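Local coordinates for protein geranylgeranyl pyrophosphate synthase (Corynebacterium glutamicum, PDB 3LK5) that probably joins five-carbon isoprenoid diphosphates into longer prenyl diphosphates, a magnesium-dependent prenyltransferase step of isoprenoid biosynthesis, at residues Gln31-Gln36 with His53-Val58; Val90-Ala95 with Glu160-Asp165. All blocks are in the same frame, centred on the assembly; numbering follows the deposited sequence.

Contact 1: residues Gln31-Gln36 with His53-Val58; sequences QFLDAQ and HLRSFV
At the edge of the Arg-55 guanidinium, near the guanidinium plane, lies OD1 of Asp-34, while CB of Leu-33 comes in obliquely, 3.7 Å from Arg-55 NH1. The carboxylate and guanidinium planes are 15° apart. This is an antiparallel helix pair at the N-terminal end of the all-helical prenyl synthase fold, joining helix 21-43 to helix 45-59. The short axes run at 175° and approach no closer than 11.2 Å, and the long side chain of Arg-55 spans much of the gap. Arg-55 does this with CG anti to the backbone N (chi1 178°) and an extended chain out to NE. CG of Arg-55 lies 3.9 Å from CD1 of Leu-33, and the two side chains run past each other in opposite directions. Leu-33 CD1 also packs against Val-58 CG1 at 4.2 Å. Leu-33 further touches Phe-99 and Trp-158, whereas Glu-37 offers Arg-55 a second, long and weak ion pair. The bridge is end-on. Both NH1 and NH2 of Arg-55 donate to OD1 of Asp-34, each at 2.9 Å; NH2 comes from the syn side and NH1 from the anti side, both out of the carboxylate plane and on the same face of it.

Contact 2: residues Val90-Ala95 with Glu160-Asp165; sequences VLDAAA and EDMLQD
Helices 87-111 and 144-164 run antiparallel here, with the short axes 8.2 Å apart and crossing at -162°, and the backbones come closest at Ala-93 and Leu-163, whose CA atoms are 4.9 Å apart. The small side chain of Ala-93 is consistent with this close approach. CB of Ala-93 meets CD1 of Leu-163 at 3.6 Å. Outside the two segments, Leu-168 touches Ala-93 and Trp-180 touches Leu-163.

Met-162, modelled as selenomethionine, makes the longer reach. Its CG is anti to the backbone N (chi1 -171°), and the chain stays extended to the methyl group. That path takes CG of Met-162 past the backbone O of Asp-92, 3.7 Å away, and carries CE across to the other helix. There CE of Met-162 touches CB of Ala-95 at 3.5 Å and lies 3.6 Å from OD1 of Asp-92. The side chains of Asp-92 and Met-162 cross at about a right angle.

No hydrogen bond joins the two segments. The strongest polar partner of Asp-92 is Arg-28 of helix 21-43, whose NE forms a salt bridge to OD1. Arg-28 also touches Ala-95 and Met-162, so its side chain borders the apolar contact as well. Asp-161 and Asp-165 turn to the dimer partner instead, with salt bridges to Arg-177 of the second subunit. The close antiparallel pair, with alanines on one helix and larger apolar side chains on the other, belongs to the buried helical bundle of the FPP/GGPP synthase fold.

Contact 2 is buried, and contact 1 is only partly so. Their centres are 14 Å apart, on the same side of the chain's centre. Contact 1 joins neighbouring helices near the N terminus; contact 2 joins two helices separated by a longer run of chain. The chemistry follows this placing. Contact 1 combines a partly exposed salt bridge with apolar packing, whereas contact 2 is mainly apolar, between more closely spaced helices, although the two bury similar surface. Phe-32 links them directly: CE2 of Phe-32 lies 3.7 Å from CA of Met-162. Helix 21-43 is part of contact 1 and also packs against contact 2, through Phe-32 and Arg-28. Segment 160-165 also meets the second subunit; no other chain touches contact 1.

Contact 1: residues Gln31-Gln36 with His53-Val58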
loop_
_atom_site.group_PDB
_atom_site.type_symbol
_atom_site.label_atom_id
_atom_site.label_comp_id
_atom_site.label_asym_id
_atom_site.label_seq_id
_atom_site.Cartn_x
_atom_site.Cartn_y
_atom_site.Cartn_z
ATOM N N GLN A 31 11.152 -0.730 17.971
ATOM C CA GLN A 31 10.478 -1.855 18.588
ATOM C C GLN A 31 9.606 -2.632 17.591
ATOM O O GLN A 31 9.577 -3.880 17.589
ATOM C CB GLN A 31 9.641 -1.396 19.782
ATOM C CG GLN A 31 10.541 -0.732 20.807
ATOM C CD GLN A 31 10.000 -0.780 22.214
ATOM O OE1 GLN A 31 10.559 -0.130 23.108
ATOM N NE2 GLN A 31 8.912 -1.528 22.436
ATOM N N PHE A 32 8.927 -1.881 16.733
ATOM C CA PHE A 32 8.027 -2.523 15.766
ATOM C C PHE A 32 8.836 -3.350 14.758
ATOM O O PHE A 32 8.492 -4.511 14.457
ATOM C CB PHE A 32 7.180 -1.441 15.052
ATOM C CG PHE A 32 6.245 -2.024 14.002
ATOM C CD1 PHE A 32 6.677 -2.219 12.694
ATOM C CD2 PHE A 32 4.949 -2.396 14.354
ATOM C CE1 PHE A 32 5.812 -2.802 11.713
ATOM C CE2 PHE A 32 4.052 -2.969 13.392
ATOM C CZ PHE A 32 4.482 -3.162 12.070
ATOM N N LEU A 33 9.881 -2.735 14.200
ATOM C CA LEU A 33 10.751 -3.386 13.224
ATOM C C LEU A 33 11.444 -4.626 13.785
ATOM O O LEU A 33 11.498 -5.686 13.115
ATOM C CB LEU A 33 11.750 -2.403 12.620
ATOM C CG LEU A 33 11.034 -1.394 11.691
ATOM C CD1 LEU A 33 11.938 -0.139 11.439
ATOM C CD2 LEU A 33 10.680 -2.051 10.358
ATOM N N ASP A 34 11.943 -4.517 15.009
ATOM C CA ASP A 34 12.505 -5.688 15.695
ATOM C C ASP A 34 11.511 -6.839 15.737
ATOM O O ASP A 34 11.890 -7.998 15.529
ATOM C CB ASP A 34 12.894 -5.374 17.140
ATOM C CG ASP A 34 14.136 -4.489 17.254
ATOM O OD1 ASP A 34 14.873 -4.268 16.260
ATOM O OD2 ASP A 34 14.384 -4.027 18.394
ATOM N N ALA A 35 10.254 -6.531 16.021
ATOM C CA ALA A 35 9.257 -7.557 16.200
ATOM C C ALA A 35 8.901 -8.318 14.912
ATOM O O ALA A 35 8.339 -9.428 14.999
ATOM C CB ALA A 35 8.001 -6.992 16.839
ATOM N N GLN A 36 9.197 -7.737 13.751
ATOM C CA GLN A 36 8.908 -8.381 12.453
ATOM C C GLN A 36 10.023 -9.318 11.993
ATOM O O GLN A 36 9.840 -10.044 11.027
ATOM C CB GLN A 36 8.717 -7.332 11.339
ATOM C CG GLN A 36 7.816 -6.071 11.678
ATOM C CD GLN A 36 6.465 -6.406 12.310
ATOM O OE1 GLN A 36 5.679 -7.153 11.729
ATOM N NE2 GLN A 36 6.207 -5.882 13.552
ATOM N N HIS A 53 16.978 -2.823 4.475
ATOM C CA HIS A 53 17.068 -1.562 3.745
ATOM C C HIS A 53 15.922 -0.639 4.094
ATOM O O HIS A 53 16.110 0.589 4.246
ATOM C CB HIS A 53 17.110 -1.828 2.233
ATOM C CG HIS A 53 18.405 -2.423 1.771
ATOM N ND1 HIS A 53 19.624 -1.847 2.065
ATOM C CD2 HIS A 53 18.681 -3.529 1.038
ATOM C CE1 HIS A 53 20.596 -2.583 1.541
ATOM N NE2 HIS A 53 20.048 -3.605 0.911
ATOM N N LEU A 54 14.723 -1.212 4.241
ATOM C CA LEU A 54 13.575 -0.407 4.640
ATOM C C LEU A 54 13.783 0.114 6.070
ATOM O O LEU A 54 13.491 1.276 6.366
ATOM C CB LEU A 54 12.260 -1.247 4.517
ATOM C CG LEU A 54 10.989 -0.585 5.062
ATOM C CD1 LEU A 54 10.703 0.726 4.347
ATOM C CD2 LEU A 54 9.756 -1.531 4.992
ATOM N N ARG A 55 14.277 -0.764 6.941
ATOM C CA ARG A 55 14.563 -0.422 8.337
ATOM C C ARG A 55 15.521 0.761 8.434
ATOM O O ARG A 55 15.245 1.722 9.177
ATOM C CB ARG A 55 15.145 -1.617 9.080
ATOM C CG ARG A 55 15.506 -1.293 10.534
ATOM C CD ARG A 55 16.299 -2.418 11.186
ATOM N NE ARG A 55 16.659 -2.074 12.570
ATOM C CZ ARG A 55 16.071 -2.607 13.640
ATOM N NH1 ARG A 55 15.124 -3.532 13.506
ATOM N NH2 ARG A 55 16.454 -2.236 14.854
ATOM N N SER A 56 16.645 0.701 7.704
ATOM C CA SER A 56 17.581 1.824 7.675
ATOM C C SER A 56 16.914 3.107 7.218
ATOM O O SER A 56 17.153 4.185 7.791
ATOM C CB SER A 56 18.800 1.546 6.783
ATOM O OG SER A 56 19.504 0.436 7.286
ATOM N N PHE A 57 16.089 3.006 6.177
ATOM C CA PHE A 57 15.453 4.189 5.622
ATOM C C PHE A 57 14.498 4.848 6.633
ATOM O O PHE A 57 14.486 6.070 6.789
ATOM C CB PHE A 57 14.724 3.817 4.323
ATOM C CG PHE A 57 14.107 4.971 3.603
ATOM C CD1 PHE A 57 14.902 5.877 2.879
ATOM C CD2 PHE A 57 12.730 5.151 3.613
ATOM C CE1 PHE A 57 14.326 6.959 2.198
ATOM C CE2 PHE A 57 12.137 6.228 2.952
ATOM C CZ PHE A 57 12.927 7.135 2.227
ATOM N N VAL A 58 13.730 4.018 7.340
ATOM C CA VAL A 58 12.706 4.492 8.282
ATOM C C VAL A 58 13.389 5.055 9.542
ATOM O O VAL A 58 12.988 6.100 10.095
ATOM C CB VAL A 58 11.767 3.282 8.670
ATOM C CG1 VAL A 58 10.871 3.612 9.863
ATOM C CG2 VAL A 58 10.906 2.885 7.459
#

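Contact 2: residues Val90-Ala95 with Glu160-Asp165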
loop_
_atom_site.group_PDB
_atom_site.type_symbol
_atom_site.label_atom_id
_atom_site.label_comp_id
_atom_site.label_asym_id
_atom_site.label_seq_id
_atom_site.Cartn_x
_atom_site.Cartn_y
_atom_site.Cartn_z
ATOM N N VAL A 90 -0.781 5.172 22.262
ATOM C CA VAL A 90 -0.888 6.473 21.596
ATOM C C VAL A 90 0.351 6.782 20.806
ATOM O O VAL A 90 0.271 7.258 19.638
ATOM C CB VAL A 90 -1.182 7.604 22.632
ATOM C CG1 VAL A 90 -1.239 8.965 21.940
ATOM C CG2 VAL A 90 -2.478 7.288 23.379
ATOM N N LEU A 91 1.518 6.521 21.412
ATOM C CA LEU A 91 2.779 6.824 20.734
ATOM C C LEU A 91 2.974 5.933 19.494
ATOM O O LEU A 91 3.524 6.382 18.483
ATOM C CB LEU A 91 3.983 6.610 21.693
ATOM C CG LEU A 91 3.999 7.618 22.866
ATOM C CD1 LEU A 91 5.127 7.230 23.882
ATOM C CD2 LEU A 91 4.216 9.024 22.359
ATOM N N ASP A 92 2.527 4.690 19.577
ATOM C CA ASP A 92 2.623 3.803 18.404
ATOM C C ASP A 92 1.702 4.246 17.290
ATOM O O ASP A 92 2.093 4.199 16.098
ATOM C CB ASP A 92 2.280 2.374 18.799
ATOM C CG ASP A 92 3.461 1.659 19.457
ATOM O OD1 ASP A 92 4.619 2.093 19.374
ATOM O OD2 ASP A 92 3.223 0.652 20.097
ATOM N N ALA A 93 0.486 4.688 17.671
ATOM C CA ALA A 93 -0.424 5.276 16.649
ATOM C C ALA A 93 0.203 6.465 15.964
ATOM O O ALA A 93 0.162 6.562 14.729
ATOM C CB ALA A 93 -1.803 5.657 17.263
ATOM N N ALA A 94 0.780 7.395 16.756
ATOM C CA ALA A 94 1.486 8.512 16.160
ATOM C C ALA A 94 2.635 8.110 15.248
ATOM O O ALA A 94 2.781 8.639 14.131
ATOM C CB ALA A 94 1.981 9.516 17.302
ATOM N N ALA A 95 3.433 7.154 15.715
ATOM C CA ALA A 95 4.630 6.729 14.998
ATOM C C ALA A 95 4.307 5.989 13.708
ATOM O O ALA A 95 5.111 6.016 12.762
ATOM C CB ALA A 95 5.508 5.819 15.922
ATOM N N GLU A 160 -0.519 0.282 8.763
ATOM C CA GLU A 160 -1.844 -0.142 9.207
ATOM C C GLU A 160 -1.698 -1.063 10.406
ATOM O O GLU A 160 -2.451 -0.935 11.349
ATOM C CB GLU A 160 -2.625 -0.902 8.089
ATOM C CG GLU A 160 -2.527 -0.180 6.750
ATOM C CD GLU A 160 -3.546 0.972 6.523
ATOM O OE1 GLU A 160 -4.352 1.238 7.518
ATOM O OE2 GLU A 160 -3.539 1.550 5.322
ATOM N N ASP A 161 -0.798 -2.056 10.322
ATOM C CA ASP A 161 -0.617 -3.009 11.456
ATOM C C ASP A 161 -0.212 -2.249 12.715
ATOM O O ASP A 161 -0.639 -2.597 13.810
ATOM C CB ASP A 161 0.510 -3.995 11.144
ATOM C CG ASP A 161 0.115 -5.024 10.063
ATOM O OD1 ASP A 161 -1.089 -5.238 9.789
ATOM O OD2 ASP A 161 1.028 -5.596 9.464
HETATM N N MSE A 162 0.698 -1.304 12.572
HETATM C CA MSE A 162 1.231 -0.610 13.760
HETATM C C MSE A 162 0.116 0.129 14.468
HETATM O O MSE A 162 0.067 0.133 15.712
HETATM C CB MSE A 162 2.364 0.361 13.377
HETATM C CG MSE A 162 3.083 0.925 14.632
HETATM SE SE MSE A 162 4.742 1.768 14.061
HETATM C CE MSE A 162 5.468 2.296 15.878
ATOM N N LEU A 163 -0.798 0.730 13.694
ATOM C CA LEU A 163 -2.010 1.308 14.279
ATOM C C LEU A 163 -2.952 0.237 14.885
ATOM O O LEU A 163 -3.342 0.334 16.070
ATOM C CB LEU A 163 -2.779 2.179 13.229
ATOM C CG LEU A 163 -4.105 2.780 13.760
ATOM C CD1 LEU A 163 -3.830 3.783 14.921
ATOM C CD2 LEU A 163 -4.902 3.424 12.608
ATOM N N GLN A 164 -3.327 -0.777 14.094
ATOM C CA GLN A 164 -4.366 -1.721 14.547
ATOM C C GLN A 164 -3.844 -2.568 15.721
ATOM O O GLN A 164 -4.642 -2.974 16.569
ATOM C CB GLN A 164 -4.780 -2.677 13.425
ATOM C CG GLN A 164 -5.500 -1.940 12.228
ATOM C CD GLN A 164 -6.630 -1.034 12.662
ATOM O OE1 GLN A 164 -7.363 -1.346 13.595
ATOM N NE2 GLN A 164 -6.791 0.098 11.958
ATOM N N ASP A 165 -2.532 -2.762 15.785
ATOM C CA ASP A 165 -1.905 -3.592 16.843
ATOM C C ASP A 165 -1.294 -2.792 17.981
ATOM O O ASP A 165 -0.596 -3.357 18.854
ATOM C CB ASP A 165 -0.843 -4.545 16.270
ATOM C CG ASP A 165 -1.463 -5.663 15.406
ATOM O OD1 ASP A 165 -2.594 -6.136 15.662
ATOM O OD2 ASP A 165 -0.817 -6.036 14.414
#